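PDB 5IM3: ribonucleoside-diphosphate reductase from Pseudomonas aeruginosa, which probably reduces ribonucleoside diphosphates to the deoxyribonucleotides needed for DNA synthesis, under allosteric control by bound nucleotides such as dATP. Local coordinates for residues I607-H612 with L660-F665. Residues are numbered along the deposited sequence; the frame is centred on the assembly and turned at random.
Sequences INLVNH and LGIMGF
Ile607 and Ile662 lie abreast in two parallel strands of the ribonucleotide reductase barrel, and their pairing illustrates how two strand ends pass into a turn and a helix. Three backbone bonds lace the tight part: Ile607 N gives to Gly661 O (2.8 Å), approaching from above the carbonyl plane, whereas Met663 N meets Ile607 O nearly head-on (2.8 Å), though the N-H...O angle is only 136°. Leu609 N then donates to Met663 O (2.9 Å). On the face of the two isoleucines, Ile607 CD1 touches Leu660 CD1 (3.7 Å), its CG1 branch lying beside the backbone N (chi1 -55°) and leaning toward Leu660. Farther along, Leu609 CD1 touches both Ile662 CD1 (3.9 Å) and, near the ring plane, the edge of Phe665 at its CD1 (3.8 Å), with helix 679-707 packed on this cluster. Beyond it the contact thins: partly exposed Val610 merely rests CG2 on Gly664 O (3.6 Å). His612 folds back, ND1 donating to Asn608 O in the imidazole plane. The chemistry thus implies a division of labour: backbone bonds set the parallel register, while aliphatic groups pack the isoleucine face against helices 620-640 and 679-707, and Met663 packs on helix 773-779 from the opposite face.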
ATOM      1  N   ILE A 607      -9.556  -2.086 -48.584  1.00 50.93           N
ATOM      2  CA  ILE A 607      -9.905  -0.871 -49.303  1.00 54.11           C
ATOM      3  C   ILE A 607      -9.307   0.331 -48.585  1.00 55.46           C
ATOM      4  O   ILE A 607      -9.232   0.370 -47.348  1.00 55.59           O
ATOM      5  CB  ILE A 607     -11.434  -0.735 -49.409  1.00 55.72           C
ATOM      6  CG1 ILE A 607     -12.056  -1.982 -50.050  1.00 55.39           C
ATOM      7  CG2 ILE A 607     -11.800   0.521 -50.190  1.00 57.63           C
ATOM      8  CD1 ILE A 607     -11.613  -2.245 -51.478  1.00 57.59           C
ATOM      9  N   ASN A 608      -8.888   1.326 -49.359  1.00 50.38           N
ATOM     10  CA  ASN A 608      -8.373   2.583 -48.827  1.00 52.81           C
ATOM     11  C   ASN A 608      -9.504   3.606 -48.882  1.00 52.90           C
ATOM     12  O   ASN A 608      -9.760   4.210 -49.926  1.00 50.64           O
ATOM     13  CB  ASN A 608      -7.156   3.042 -49.622  1.00 51.93           C
ATOM     14  CG  ASN A 608      -6.652   4.402 -49.193  1.00 53.19           C
ATOM     15  OD1 ASN A 608      -7.109   4.967 -48.199  1.00 53.54           O
ATOM     16  ND2 ASN A 608      -5.695   4.935 -49.941  1.00 55.47           N
ATOM     17  N   LEU A 609     -10.185   3.793 -47.748  1.00 56.82           N
ATOM     18  CA  LEU A 609     -11.328   4.699 -47.708  1.00 61.11           C
ATOM     19  C   LEU A 609     -10.941   6.126 -48.074  1.00 60.94           C
ATOM     20  O   LEU A 609     -11.737   6.841 -48.693  1.00 63.96           O
ATOM     21  CB  LEU A 609     -11.973   4.665 -46.320  1.00 61.28           C
ATOM     22  CG  LEU A 609     -12.794   3.415 -46.002  1.00 62.08           C
ATOM     23  CD1 LEU A 609     -13.206   3.392 -44.533  1.00 61.74           C
ATOM     24  CD2 LEU A 609     -14.020   3.347 -46.905  1.00 62.60           C
ATOM     25  N   VAL A 610      -9.732   6.558 -47.709  1.00 53.78           N
ATOM     26  CA  VAL A 610      -9.317   7.929 -47.992  1.00 56.80           C
ATOM     27  C   VAL A 610      -9.434   8.227 -49.480  1.00 58.02           C
ATOM     28  O   VAL A 610      -9.895   9.303 -49.878  1.00 59.39           O
ATOM     29  CB  VAL A 610      -7.887   8.170 -47.478  1.00 56.31           C
ATOM     30  CG1 VAL A 610      -7.321   9.486 -48.034  1.00 54.99           C
ATOM     31  CG2 VAL A 610      -7.879   8.181 -45.957  1.00 53.63           C
ATOM     32  N   ASN A 611      -9.016   7.286 -50.326  1.00 60.85           N
ATOM     33  CA  ASN A 611      -9.093   7.487 -51.767  1.00 62.35           C
ATOM     34  C   ASN A 611     -10.516   7.424 -52.299  1.00 63.48           C
ATOM     35  O   ASN A 611     -10.704   7.522 -53.518  1.00 63.87           O
ATOM     36  CB  ASN A 611      -8.228   6.453 -52.488  1.00 62.11           C
ATOM     37  CG  ASN A 611      -6.774   6.873 -52.583  1.00 62.88           C
ATOM     38  OD1 ASN A 611      -6.302   7.703 -51.806  1.00 63.31           O
ATOM     39  ND2 ASN A 611      -6.056   6.305 -53.546  1.00 62.07           N
ATOM     40  N   HIS A 612     -11.515   7.261 -51.427  1.00 60.89           N
ATOM     41  CA  HIS A 612     -12.914   7.279 -51.835  1.00 63.67           C
ATOM     42  C   HIS A 612     -13.693   8.384 -51.134  1.00 65.18           C
ATOM     43  O   HIS A 612     -14.924   8.324 -51.059  1.00 64.96           O
ATOM     44  CB  HIS A 612     -13.551   5.913 -51.581  1.00 61.58           C
ATOM     45  CG  HIS A 612     -12.867   4.802 -52.309  1.00 60.58           C
ATOM     46  ND1 HIS A 612     -11.698   4.229 -51.858  1.00 60.63           N
ATOM     47  CD2 HIS A 612     -13.166   4.183 -53.474  1.00 61.00           C
ATOM     48  CE1 HIS A 612     -11.317   3.292 -52.707  1.00 60.02           C
ATOM     49  NE2 HIS A 612     -12.188   3.246 -53.697  1.00 59.75           N
ATOM     50  N   LEU A 660     -12.088  -9.093 -47.425  1.00 46.57           N
ATOM     51  CA  LEU A 660     -11.883  -7.716 -47.861  1.00 47.90           C
ATOM     52  C   LEU A 660     -12.175  -6.776 -46.697  1.00 45.03           C
ATOM     53  O   LEU A 660     -13.302  -6.748 -46.186  1.00 44.71           O
ATOM     54  CB  LEU A 660     -12.779  -7.385 -49.056  1.00 46.73           C
ATOM     55  CG  LEU A 660     -12.677  -5.966 -49.623  1.00 48.93           C
ATOM     56  CD1 LEU A 660     -11.325  -5.733 -50.270  1.00 50.22           C
ATOM     57  CD2 LEU A 660     -13.794  -5.703 -50.617  1.00 50.55           C
ATOM     58  N   GLY A 661     -11.166  -6.008 -46.281  1.00 39.98           N
ATOM     59  CA  GLY A 661     -11.289  -5.078 -45.190  1.00 39.65           C
ATOM     60  C   GLY A 661     -11.219  -3.633 -45.640  1.00 43.97           C
ATOM     61  O   GLY A 661     -11.377  -3.307 -46.825  1.00 41.86           O
ATOM     62  N   ILE A 662     -10.974  -2.745 -44.671  1.00 47.72           N
ATOM     63  CA  ILE A 662     -10.875  -1.312 -44.921  1.00 51.63           C
ATOM     64  C   ILE A 662      -9.719  -0.733 -44.116  1.00 52.64           C
ATOM     65  O   ILE A 662      -9.279  -1.300 -43.111  1.00 52.92           O
ATOM     66  CB  ILE A 662     -12.183  -0.568 -44.568  1.00 53.82           C
ATOM     67  CG1 ILE A 662     -12.579  -0.844 -43.112  1.00 54.44           C
ATOM     68  CG2 ILE A 662     -13.298  -0.978 -45.522  1.00 54.39           C
ATOM     69  CD1 ILE A 662     -13.704   0.038 -42.601  1.00 56.17           C
ATOM     70  N   MET A 663      -9.238   0.422 -44.570  1.00 49.75           N
ATOM     71  CA  MET A 663      -8.252   1.197 -43.831  1.00 51.16           C
ATOM     72  C   MET A 663      -8.429   2.668 -44.176  1.00 52.49           C
ATOM     73  O   MET A 663      -9.129   3.028 -45.127  1.00 51.28           O
ATOM     74  CB  MET A 663      -6.819   0.725 -44.122  1.00 50.26           C
ATOM     75  CG  MET A 663      -6.427   0.720 -45.588  1.00 52.60           C
ATOM     76  SD  MET A 663      -4.694   0.262 -45.815  1.00 55.08           S
ATOM     77  CE  MET A 663      -4.564   0.292 -47.598  1.00 52.46           C
ATOM     78  N   GLY A 664      -7.787   3.521 -43.380  1.00 51.76           N
ATOM     79  CA  GLY A 664      -7.964   4.951 -43.520  1.00 51.05           C
ATOM     80  C   GLY A 664      -9.263   5.475 -42.956  1.00 52.38           C
ATOM     81  O   GLY A 664      -9.695   6.567 -43.337  1.00 54.28           O
ATOM     82  N   PHE A 665      -9.899   4.731 -42.048  1.00 52.92           N
ATOM     83  CA  PHE A 665     -11.192   5.151 -41.513  1.00 54.83           C
ATOM     84  C   PHE A 665     -11.062   6.450 -40.727  1.00 54.29           C
ATOM     85  O   PHE A 665     -11.833   7.394 -40.931  1.00 59.69           O
ATOM     86  CB  PHE A 665     -11.778   4.047 -40.632  1.00 53.30           C
ATOM     87  CG  PHE A 665     -13.162   4.347 -40.130  1.00 55.32           C
ATOM     88  CD1 PHE A 665     -14.274   4.041 -40.898  1.00 56.41           C
ATOM     89  CD2 PHE A 665     -13.351   4.943 -38.894  1.00 57.37           C
ATOM     90  CE1 PHE A 665     -15.547   4.319 -40.441  1.00 57.10           C
ATOM     91  CE2 PHE A 665     -14.622   5.226 -38.432  1.00 57.81           C
ATOM     92  CZ  PHE A 665     -15.721   4.910 -39.207  1.00 58.07           C
TER